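Dihydropteroate synthase (Burkholderia cenocepacia, PDB 2Y5S) probably catalyses the magnesium-dependent condensation of para-aminobenzoate with 6-hydroxymethyl-7,8-dihydropterin diphosphate to give 7,8-dihydropteroate, a folate precursor. Local coordinates at residues F6-L11 with L18-P23; P160-G163 with T167-R170; P218-P221 with Y226-L229. All coordinates share one frame; numbering follows the deposited sequence.

Interaction 1. Residues F6-L11 with L18-P23; sequences FLPAPL and LTFERP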
ATOM      1  N   PHE B   6      -8.321  12.205   9.871  1.00 50.60           N
ATOM      2  CA  PHE B   6      -7.438  12.854  10.822  1.00 48.33           C
ATOM      3  C   PHE B   6      -6.582  13.896  10.118  1.00 45.03           C
ATOM      4  O   PHE B   6      -6.223  13.718   8.950  1.00 43.98           O
ATOM      5  CB  PHE B   6      -6.568  11.777  11.477  1.00 47.49           C
ATOM      6  CG  PHE B   6      -5.472  12.309  12.346  1.00 46.34           C
ATOM      7  CD1 PHE B   6      -5.757  12.855  13.586  1.00 47.40           C
ATOM      8  CD2 PHE B   6      -4.148  12.227  11.938  1.00 43.51           C
ATOM      9  CE1 PHE B   6      -4.750  13.333  14.393  1.00 46.31           C
ATOM     10  CE2 PHE B   6      -3.135  12.699  12.748  1.00 42.78           C
ATOM     11  CZ  PHE B   6      -3.439  13.254  13.975  1.00 44.65           C
ATOM     12  N   LEU B   7      -6.270  14.984  10.823  1.00 42.49           N
ATOM     13  CA  LEU B   7      -5.391  16.018  10.285  1.00 39.25           C
ATOM     14  C   LEU B   7      -4.221  16.267  11.252  1.00 35.79           C
ATOM     15  O   LEU B   7      -4.409  16.908  12.293  1.00 35.43           O
ATOM     16  CB  LEU B   7      -6.190  17.302  10.026  1.00 41.53           C
ATOM     17  CG  LEU B   7      -5.930  18.037   8.703  1.00 42.26           C
ATOM     18  CD1 LEU B   7      -4.515  18.582   8.653  1.00 40.54           C
ATOM     19  CD2 LEU B   7      -6.233  17.129   7.488  1.00 43.23           C
ATOM     20  N   PRO B   8      -3.008  15.753  10.913  1.00 31.01           N
ATOM     21  CA  PRO B   8      -1.840  15.999  11.771  1.00 28.92           C
ATOM     22  C   PRO B   8      -1.624  17.485  12.034  1.00 28.07           C
ATOM     23  O   PRO B   8      -1.871  18.321  11.152  1.00 27.85           O
ATOM     24  CB  PRO B   8      -0.667  15.427  10.963  1.00 26.72           C
ATOM     25  CG  PRO B   8      -1.294  14.447  10.008  1.00 27.58           C
ATOM     26  CD  PRO B   8      -2.645  15.000   9.698  1.00 29.97           C
ATOM     27  N   ALA B   9      -1.164  17.794  13.240  1.00 27.13           N
ATOM     28  CA  ALA B   9      -0.899  19.161  13.643  1.00 27.35           C
ATOM     29  C   ALA B   9       0.242  19.745  12.799  1.00 25.37           C
ATOM     30  O   ALA B   9       1.129  19.010  12.369  1.00 24.57           O
ATOM     31  CB  ALA B   9      -0.543  19.206  15.126  1.00 27.15           C
ATOM     32  N   PRO B  10       0.225  21.064  12.566  1.00 25.88           N
ATOM     33  CA  PRO B  10       1.253  21.682  11.736  1.00 24.91           C
ATOM     34  C   PRO B  10       2.665  21.654  12.334  1.00 23.74           C
ATOM     35  O   PRO B  10       2.843  21.537  13.557  1.00 22.51           O
ATOM     36  CB  PRO B  10       0.768  23.128  11.588  1.00 26.53           C
ATOM     37  CG  PRO B  10      -0.052  23.371  12.802  1.00 29.17           C
ATOM     38  CD  PRO B  10      -0.736  22.058  13.079  1.00 28.68           C
ATOM     39  N   LEU B  11       3.647  21.783  11.445  1.00 22.80           N
ATOM     40  CA  LEU B  11       5.040  21.793  11.826  1.00 22.81           C
ATOM     41  C   LEU B  11       5.750  23.056  11.322  1.00 23.57           C
ATOM     42  O   LEU B  11       5.868  23.279  10.123  1.00 23.92           O
ATOM     43  CB  LEU B  11       5.730  20.546  11.269  1.00 21.16           C
ATOM     44  CG  LEU B  11       7.170  20.326  11.754  1.00 21.54           C
ATOM     45  CD1 LEU B  11       7.202  20.131  13.272  1.00 19.17           C
ATOM     46  CD2 LEU B  11       7.842  19.122  11.009  1.00 20.38           C
ATOM     47  N   LEU B  18       4.873  23.845   7.516  1.00 26.51           N
ATOM     48  CA  LEU B  18       4.250  22.648   6.955  1.00 25.81           C
ATOM     49  C   LEU B  18       2.866  22.384   7.566  1.00 26.21           C
ATOM     50  O   LEU B  18       2.705  22.391   8.793  1.00 26.45           O
ATOM     51  CB  LEU B  18       5.164  21.439   7.155  1.00 24.05           C
ATOM     52  CG  LEU B  18       6.550  21.558   6.528  1.00 23.55           C
ATOM     53  CD1 LEU B  18       7.331  20.296   6.880  1.00 23.28           C
ATOM     54  CD2 LEU B  18       6.500  21.791   5.003  1.00 23.22           C
ATOM     55  N   THR B  19       1.875  22.173   6.700  1.00 26.13           N
ATOM     56  CA  THR B  19       0.558  21.703   7.118  1.00 26.77           C
ATOM     57  C   THR B  19       0.279  20.367   6.394  1.00 25.59           C
ATOM     58  O   THR B  19       0.897  20.049   5.349  1.00 25.45           O
ATOM     59  CB  THR B  19      -0.563  22.755   6.897  1.00 29.20           C
ATOM     60  OG1 THR B  19      -0.627  23.119   5.517  1.00 31.11           O
ATOM     61  CG2 THR B  19      -0.330  24.035   7.745  1.00 29.32           C
ATOM     62  N   PHE B  20      -0.610  19.567   6.964  1.00 24.32           N
ATOM     63  CA  PHE B  20      -0.716  18.167   6.569  1.00 22.95           C
ATOM     64  C   PHE B  20      -2.103  17.794   6.028  1.00 24.17           C
ATOM     65  O   PHE B  20      -2.656  16.745   6.367  1.00 24.08           O
ATOM     66  CB  PHE B  20      -0.265  17.274   7.739  1.00 22.01           C
ATOM     67  CG  PHE B  20       1.183  17.493   8.128  1.00 19.38           C
ATOM     68  CD1 PHE B  20       2.217  17.087   7.275  1.00 18.66           C
ATOM     69  CD2 PHE B  20       1.513  18.125   9.306  1.00 19.65           C
ATOM     70  CE1 PHE B  20       3.530  17.311   7.599  1.00 17.07           C
ATOM     71  CE2 PHE B  20       2.851  18.363   9.650  1.00 17.94           C
ATOM     72  CZ  PHE B  20       3.852  17.954   8.804  1.00 17.90           C
ATOM     73  N   GLU B  21      -2.641  18.648   5.153  1.00 24.80           N
ATOM     74  CA  GLU B  21      -3.848  18.319   4.378  1.00 26.22           C
ATOM     75  C   GLU B  21      -3.649  17.017   3.618  1.00 24.29           C
ATOM     76  O   GLU B  21      -4.612  16.289   3.359  1.00 24.20           O
ATOM     77  CB  GLU B  21      -4.218  19.428   3.363  1.00 28.18           C
ATOM     78  CG  GLU B  21      -4.766  20.706   3.974  1.00 31.68           C
ATOM     79  CD  GLU B  21      -3.696  21.585   4.633  1.00 33.77           C
ATOM     80  OE1 GLU B  21      -2.484  21.399   4.351  1.00 29.57           O
ATOM     81  OE2 GLU B  21      -4.090  22.469   5.445  1.00 37.53           O
ATOM     82  N   ARG B  22      -2.408  16.776   3.202  1.00 22.45           N
ATOM     83  CA  ARG B  22      -1.962  15.439   2.788  1.00 21.51           C
ATOM     84  C   ARG B  22      -0.635  15.149   3.485  1.00 20.24           C
ATOM     85  O   ARG B  22       0.106  16.080   3.816  1.00 19.37           O
ATOM     86  CB  ARG B  22      -1.789  15.363   1.276  1.00 22.02           C
ATOM     87  CG  ARG B  22      -0.665  16.214   0.726  1.00 22.10           C
ATOM     88  CD  ARG B  22      -0.516  16.106  -0.794  1.00 24.91           C
ATOM     89  NE  ARG B  22       0.511  17.053  -1.220  1.00 25.27           N
ATOM     90  CZ  ARG B  22       1.822  16.821  -1.171  1.00 24.47           C
ATOM     91  NH1 ARG B  22       2.303  15.653  -0.723  1.00 22.54           N
ATOM     92  NH2 ARG B  22       2.662  17.776  -1.547  1.00 24.31           N
ATOM     93  N   PRO B  23      -0.328  13.860   3.704  1.00 19.70           N
ATOM     94  CA  PRO B  23       0.959  13.505   4.259  1.00 18.47           C
ATOM     95  C   PRO B  23       2.054  13.871   3.302  1.00 17.68           C
ATOM     96  O   PRO B  23       1.840  13.893   2.079  1.00 18.53           O
ATOM     97  CB  PRO B  23       0.879  11.979   4.416  1.00 18.51           C
ATOM     98  CG  PRO B  23      -0.192  11.551   3.515  1.00 19.96           C
ATOM     99  CD  PRO B  23      -1.159  12.675   3.425  1.00 20.36           C
TER
HETATM  100  O   HOH W   1      -1.377  20.520   9.499  1.00 15.82           O

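Interaction 2. Residues P160-G163 with T167-R170; sequences PDYG and TDVR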
ATOM      1  N   PRO B 160      16.080  -4.698  23.070  1.00 44.10           N
ATOM      2  CA  PRO B 160      14.685  -4.349  23.325  1.00 43.10           C
ATOM      3  C   PRO B 160      14.286  -4.691  24.742  1.00 44.21           C
ATOM      4  O   PRO B 160      14.637  -5.764  25.233  1.00 45.33           O
ATOM      5  CB  PRO B 160      13.909  -5.222  22.338  1.00 42.80           C
ATOM      6  CG  PRO B 160      14.913  -5.671  21.331  1.00 42.86           C
ATOM      7  CD  PRO B 160      16.200  -5.756  22.051  1.00 43.98           C
ATOM      8  N   ASP B 161      13.566  -3.783  25.395  1.00 43.57           N
ATOM      9  CA  ASP B 161      13.074  -4.029  26.744  1.00 44.50           C
ATOM     10  C   ASP B 161      11.974  -3.019  27.077  1.00 42.93           C
ATOM     11  O   ASP B 161      12.253  -1.825  27.205  1.00 42.62           O
ATOM     12  CB  ASP B 161      14.217  -3.925  27.754  1.00 46.22           C
ATOM     13  CG  ASP B 161      13.774  -4.239  29.166  1.00 49.18           C
ATOM     14  OD1 ASP B 161      12.994  -5.197  29.351  1.00 53.21           O
ATOM     15  OD2 ASP B 161      14.211  -3.530  30.094  1.00 52.93           O
ATOM     16  N   TYR B 162      10.739  -3.510  27.210  1.00 41.44           N
ATOM     17  CA  TYR B 162       9.551  -2.660  27.349  1.00 39.46           C
ATOM     18  C   TYR B 162       8.485  -3.321  28.225  1.00 40.39           C
ATOM     19  O   TYR B 162       8.465  -4.528  28.374  1.00 40.95           O
ATOM     20  CB  TYR B 162       8.926  -2.390  25.973  1.00 37.41           C
ATOM     21  CG  TYR B 162       9.875  -1.749  24.992  1.00 32.89           C
ATOM     22  CD1 TYR B 162      10.212  -0.404  25.106  1.00 29.54           C
ATOM     23  CD2 TYR B 162      10.461  -2.488  23.977  1.00 29.43           C
ATOM     24  CE1 TYR B 162      11.080   0.206  24.208  1.00 27.67           C
ATOM     25  CE2 TYR B 162      11.346  -1.892  23.079  1.00 28.88           C
ATOM     26  CZ  TYR B 162      11.652  -0.540  23.209  1.00 26.58           C
ATOM     27  OH  TYR B 162      12.529   0.060  22.342  1.00 24.67           O
ATOM     28  N   GLY B 163       7.598  -2.506  28.782  1.00 40.13           N
ATOM     29  CA  GLY B 163       6.344  -2.984  29.356  1.00 40.86           C
ATOM     30  C   GLY B 163       5.385  -3.042  28.192  1.00 39.49           C
ATOM     31  O   GLY B 163       5.281  -4.072  27.531  1.00 40.05           O
ATOM     32  N   THR B 167       3.342   2.583  24.928  1.00 27.26           N
ATOM     33  CA  THR B 167       3.287   3.508  26.055  1.00 28.76           C
ATOM     34  C   THR B 167       4.679   4.032  26.387  1.00 27.76           C
ATOM     35  O   THR B 167       4.847   5.230  26.622  1.00 27.72           O
ATOM     36  CB  THR B 167       2.646   2.853  27.298  1.00 30.54           C
ATOM     37  OG1 THR B 167       1.322   2.420  26.964  1.00 32.90           O
ATOM     38  CG2 THR B 167       2.571   3.840  28.469  1.00 32.24           C
ATOM     39  N   ASP B 168       5.677   3.147  26.384  1.00 27.59           N
ATOM     40  CA  ASP B 168       7.055   3.548  26.723  1.00 27.33           C
ATOM     41  C   ASP B 168       7.594   4.530  25.695  1.00 25.67           C
ATOM     42  O   ASP B 168       8.285   5.491  26.041  1.00 25.31           O
ATOM     43  CB  ASP B 168       7.989   2.333  26.782  1.00 27.57           C
ATOM     44  CG  ASP B 168       7.664   1.388  27.931  1.00 30.60           C
ATOM     45  OD1 ASP B 168       7.032   1.824  28.922  1.00 31.04           O
ATOM     46  OD2 ASP B 168       8.051   0.202  27.836  1.00 31.62           O
ATOM     47  N   VAL B 169       7.305   4.272  24.419  1.00 24.17           N
ATOM     48  CA  VAL B 169       7.767   5.152  23.345  1.00 22.89           C
ATOM     49  C   VAL B 169       7.086   6.527  23.512  1.00 23.20           C
ATOM     50  O   VAL B 169       7.754   7.559  23.460  1.00 22.52           O
ATOM     51  CB  VAL B 169       7.492   4.534  21.932  1.00 22.04           C
ATOM     52  CG1 VAL B 169       7.528   5.593  20.823  1.00 20.30           C
ATOM     53  CG2 VAL B 169       8.493   3.407  21.633  1.00 21.24           C
ATOM     54  N   ARG B 170       5.773   6.533  23.756  1.00 24.20           N
ATOM     55  CA  ARG B 170       5.041   7.795  23.933  1.00 25.09           C
ATOM     56  C   ARG B 170       5.585   8.626  25.092  1.00 25.91           C
ATOM     57  O   ARG B 170       5.800   9.829  24.939  1.00 26.43           O
ATOM     58  CB  ARG B 170       3.544   7.569  24.142  1.00 25.82           C
ATOM     59  CG  ARG B 170       2.768   8.879  24.190  1.00 28.61           C
ATOM     60  CD  ARG B 170       1.258   8.697  24.368  1.00 30.68           C
ATOM     61  NE  ARG B 170       0.936   7.957  25.572  1.00 31.57           N
ATOM     62  CZ  ARG B 170       0.565   6.676  25.623  1.00 33.68           C
ATOM     63  NH1 ARG B 170       0.459   5.932  24.516  1.00 33.04           N
ATOM     64  NH2 ARG B 170       0.308   6.129  26.801  1.00 33.76           N
TER

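Interaction 3. Residues P218-P221 with Y226-L229; sequences PARP and YPIL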
ATOM      1  N   PRO B 218       2.786  11.913  21.904  1.00 24.14           N
ATOM      2  CA  PRO B 218       2.218  12.681  22.992  1.00 26.01           C
ATOM      3  C   PRO B 218       1.500  13.933  22.479  1.00 26.37           C
ATOM      4  O   PRO B 218       1.566  14.256  21.274  1.00 25.20           O
ATOM      5  CB  PRO B 218       3.443  13.057  23.831  1.00 25.96           C
ATOM      6  CG  PRO B 218       4.550  13.036  22.907  1.00 24.76           C
ATOM      7  CD  PRO B 218       4.236  12.102  21.801  1.00 23.32           C
ATOM      8  N   ALA B 219       0.843  14.625  23.402  1.00 27.67           N
ATOM      9  CA  ALA B 219       0.055  15.831  23.106  1.00 28.57           C
ATOM     10  C   ALA B 219       0.866  17.117  23.274  1.00 28.65           C
ATOM     11  O   ALA B 219       1.642  17.253  24.217  1.00 28.62           O
ATOM     12  CB  ALA B 219      -1.188  15.875  24.013  1.00 29.90           C
ATOM     13  N   ARG B 220       0.669  18.059  22.353  1.00 29.01           N
ATOM     14  CA  ARG B 220       1.155  19.428  22.511  1.00 29.96           C
ATOM     15  C   ARG B 220       0.272  20.110  23.552  1.00 32.41           C
ATOM     16  O   ARG B 220      -0.727  19.528  23.964  1.00 33.79           O
ATOM     17  CB  ARG B 220       1.086  20.182  21.188  1.00 29.41           C
ATOM     18  CG  ARG B 220       2.020  19.642  20.129  1.00 27.16           C
ATOM     19  CD  ARG B 220       1.839  20.388  18.835  1.00 26.92           C
ATOM     20  NE  ARG B 220       3.007  20.263  17.966  1.00 24.89           N
ATOM     21  CZ  ARG B 220       3.041  20.668  16.698  1.00 25.60           C
ATOM     22  NH1 ARG B 220       1.969  21.246  16.136  1.00 25.24           N
ATOM     23  NH2 ARG B 220       4.164  20.515  15.990  1.00 23.30           N
ATOM     24  N   PRO B 221       0.645  21.320  24.005  1.00 33.96           N
ATOM     25  CA  PRO B 221      -0.197  22.052  24.985  1.00 36.53           C
ATOM     26  C   PRO B 221      -1.613  22.375  24.509  1.00 38.08           C
ATOM     27  O   PRO B 221      -2.550  22.383  25.315  1.00 39.56           O
ATOM     28  CB  PRO B 221       0.593  23.335  25.231  1.00 36.86           C
ATOM     29  CG  PRO B 221       2.021  22.922  25.029  1.00 35.17           C
ATOM     30  CD  PRO B 221       1.995  21.913  23.904  1.00 33.53           C
ATOM     31  N   TYR B 226       1.547  15.784  18.861  1.00 24.38           N
ATOM     32  CA  TYR B 226       2.723  16.086  18.030  1.00 22.47           C
ATOM     33  C   TYR B 226       2.618  15.308  16.702  1.00 21.10           C
ATOM     34  O   TYR B 226       2.243  14.126  16.689  1.00 21.42           O
ATOM     35  CB  TYR B 226       4.017  15.744  18.777  1.00 21.69           C
ATOM     36  CG  TYR B 226       4.382  16.752  19.857  1.00 22.18           C
ATOM     37  CD1 TYR B 226       5.022  17.949  19.537  1.00 21.38           C
ATOM     38  CD2 TYR B 226       4.087  16.515  21.201  1.00 24.45           C
ATOM     39  CE1 TYR B 226       5.353  18.878  20.521  1.00 22.74           C
ATOM     40  CE2 TYR B 226       4.400  17.449  22.191  1.00 24.47           C
ATOM     41  CZ  TYR B 226       5.032  18.626  21.845  1.00 23.48           C
ATOM     42  OH  TYR B 226       5.343  19.558  22.808  1.00 22.26           O
ATOM     43  N   PRO B 227       2.887  15.977  15.569  1.00 20.32           N
ATOM     44  CA  PRO B 227       2.835  15.252  14.306  1.00 18.97           C
ATOM     45  C   PRO B 227       3.946  14.217  14.224  1.00 18.26           C
ATOM     46  O   PRO B 227       5.022  14.415  14.811  1.00 18.13           O
ATOM     47  CB  PRO B 227       3.012  16.348  13.268  1.00 19.40           C
ATOM     48  CG  PRO B 227       3.851  17.370  13.956  1.00 19.62           C
ATOM     49  CD  PRO B 227       3.327  17.372  15.373  1.00 20.67           C
ATOM     50  N   ILE B 228       3.672  13.121  13.509  1.00 17.11           N
ATOM     51  CA  ILE B 228       4.524  11.930  13.491  1.00 16.15           C
ATOM     52  C   ILE B 228       5.257  11.810  12.162  1.00 16.25           C
ATOM     53  O   ILE B 228       4.635  11.909  11.085  1.00 15.70           O
ATOM     54  CB  ILE B 228       3.699  10.664  13.669  1.00 16.64           C
ATOM     55  CG1 ILE B 228       2.985  10.678  15.018  1.00 17.27           C
ATOM     56  CG2 ILE B 228       4.567   9.372  13.516  1.00 15.02           C
ATOM     57  CD1 ILE B 228       1.909   9.576  15.175  1.00 19.36           C
ATOM     58  N   LEU B 229       6.573  11.641  12.262  1.00 15.72           N
ATOM     59  CA  LEU B 229       7.414  11.199  11.164  1.00 16.03           C
ATOM     60  C   LEU B 229       7.693   9.713  11.359  1.00 16.13           C
ATOM     61  O   LEU B 229       8.085   9.297  12.450  1.00 16.66           O
ATOM     62  CB  LEU B 229       8.714  11.994  11.157  1.00 16.30           C
ATOM     63  CG  LEU B 229       9.663  11.825   9.948  1.00 18.57           C
ATOM     64  CD1 LEU B 229      10.521  13.106   9.821  1.00 21.30           C
ATOM     65  CD2 LEU B 229      10.562  10.601  10.066  1.00 19.97           C
TER

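Interaction 1. Residues F6-L11 with L18-P23
Leu11 and Leu18 are joined by a reciprocal pair of backbone hydrogen bonds. Leu11 N donates to Leu18 O over 2.9 Å and almost straight (N-H...O 166°), while Leu18 N reaches Leu11 O over 2.8 Å with a stronger bend, 146°. Past Leu11 a water bridges the two backbones, donating to Pro8 O and accepting from Phe20 N, each at 2.8 Å. Thr19 OG1 donates to the syn lone pair of Glu21 OE1, a bond on the exposed side that joins two polar residues of one segment. Leu11 and Leu18 thus form a hydrogen-bonded antiparallel pair at the open end of the N-terminal beta hairpin, strands 11-13 and 16-18, whose second arm runs on into barrel strand 24-30. Both leucines turn their side chains to the same face. Packing centres on Phe20, whose CG stands anti to its carbonyl carbon (chi1 -62°), carrying the ring towards the 6-11 segment. Ala9 O lies in the ring plane at its edge, 3.2 Å from Phe20 CD2; this buried carbonyl has no hydrogen-bond partner, and the slightly positive ring edge may partly compensate. Pro8 CB rests on Phe20 CB at 3.7 Å, with the rigid pyrrolidine crossing obliquely, and Leu11 CB meets Phe20 CE2 at 4.0 Å. Farther out, Leu7 lays CD1 against Phe20 O.

Interaction 2. Residues P160-G163 with T167-R170
Tyr162 and Gly163 meet Asp168 where a beta-alpha connection of the TIM barrel enters its helix: the loop that follows strand 142-146, with its small hairpin of strands 150-151 and 156-157, here turns into helix 165-182. Asp168 sits in the first turn of that helix and reaches back to the residues just before it.

The one hydrogen bond across the contact runs from Gly163 N to Asp168 OD2, 2.9 Å long and moderately bent at 149°. It uses the syn lone pair of OD2. Asp168 has CG anti to its carbonyl carbon (chi1 -67°), which turns the carboxylate back toward the incoming chain. An aspartate suits this place, because its short side chain can span the turn to a backbone N-H, and its negative charge is probably eased by the positive end of the helix dipole.

The other contacts are close C-H approaches to the same oxygen. OD2 lies 3.3 Å from Tyr162 CA, a neighbour of the amide that it accepts from. The oxygen also lies in the plane of the tyrosine ring, at its edge, and the ring and carboxylate planes are only 30° apart. The carboxylate therefore flanks the aromatic ring without stacking on it, as expected for an anion that would be repelled by a pi face.

As for packing, the tyrosine ring reaches His147, Leu149 and helix 204-211, and its hydroxyl is hydrogen-bonded to Gly199 O, so this one residue ties neighbouring loops to the helix start. Within the contact itself, Tyr162 CD1 stands 3.9 Å from Asp168 CB.

Interaction 3. Residues P218-P221 with Y226-L229
Arg220 and Tyr226 form the heart of a buried contact that draws together two parts of one loop, the alpha-beta connection of the TIM barrel between helix 204-211 and strand 229-230. The backbone closes it first: Tyr226 N donates to Pro218 O over 2.9 Å. Beside this bond the tyrosine ring slides between the loop and helix 165-182, touching Ala177 and Arg181. Arg220 lies across one of its faces. A CH-pi contact puts Arg220 CG 3.4 Å from the ring centroid and only 11° off the normal, and the methylene chain runs on extended from there. The guanidinium stands nearly perpendicular to the ring, at 86°, with its own edge towards the tyrosine, so the group does not stack there; Arg220 NE comes within 3.4 Å of Tyr226 CD1. A long arginine suits this place because its aliphatic part can cover the aromatic face while its buried charged end still finds acceptors farther on: NH1 bonds to Pro10 O and NH2 to Ile190 O, two carbonyls that hold the guanidinium's rotation. Prolines flank the pair, compact, rigid rings without an N-H to satisfy. Pro218 CG meets Tyr226 CD2 at 3.9 Å, the two side chains crossing at about a right angle. Over one guanidinium face, toward its rim, comes a corner of the Pro227 ring, with Pro227 CD 3.3 Å from Arg220 NH2.

The three contacts follow one another along the chain: interaction 1 at the base of the N-terminal hairpin before strand 24-30, interaction 2 at the start of helix 165-182, and interaction 3 in the loop leading to strand 229-230. Interactions 1 and 3, with centres 11 Å apart, touch directly; besides the bond from Arg220 to Pro10 O, Ala9 O packs on Pro227 CB at 3.4 Å, so the chain leading into the hairpin rests on the loop before strand 229-230. Interaction 2 lies about 17 Å from interaction 3, centre to centre, and meets it through Arg170 CG and Pro218 N, 3.8 Å apart. Interaction 3 thus bridges the hairpin and helix 165-182, while its Leu229 lines the 7,8-dihydropteroate pocket.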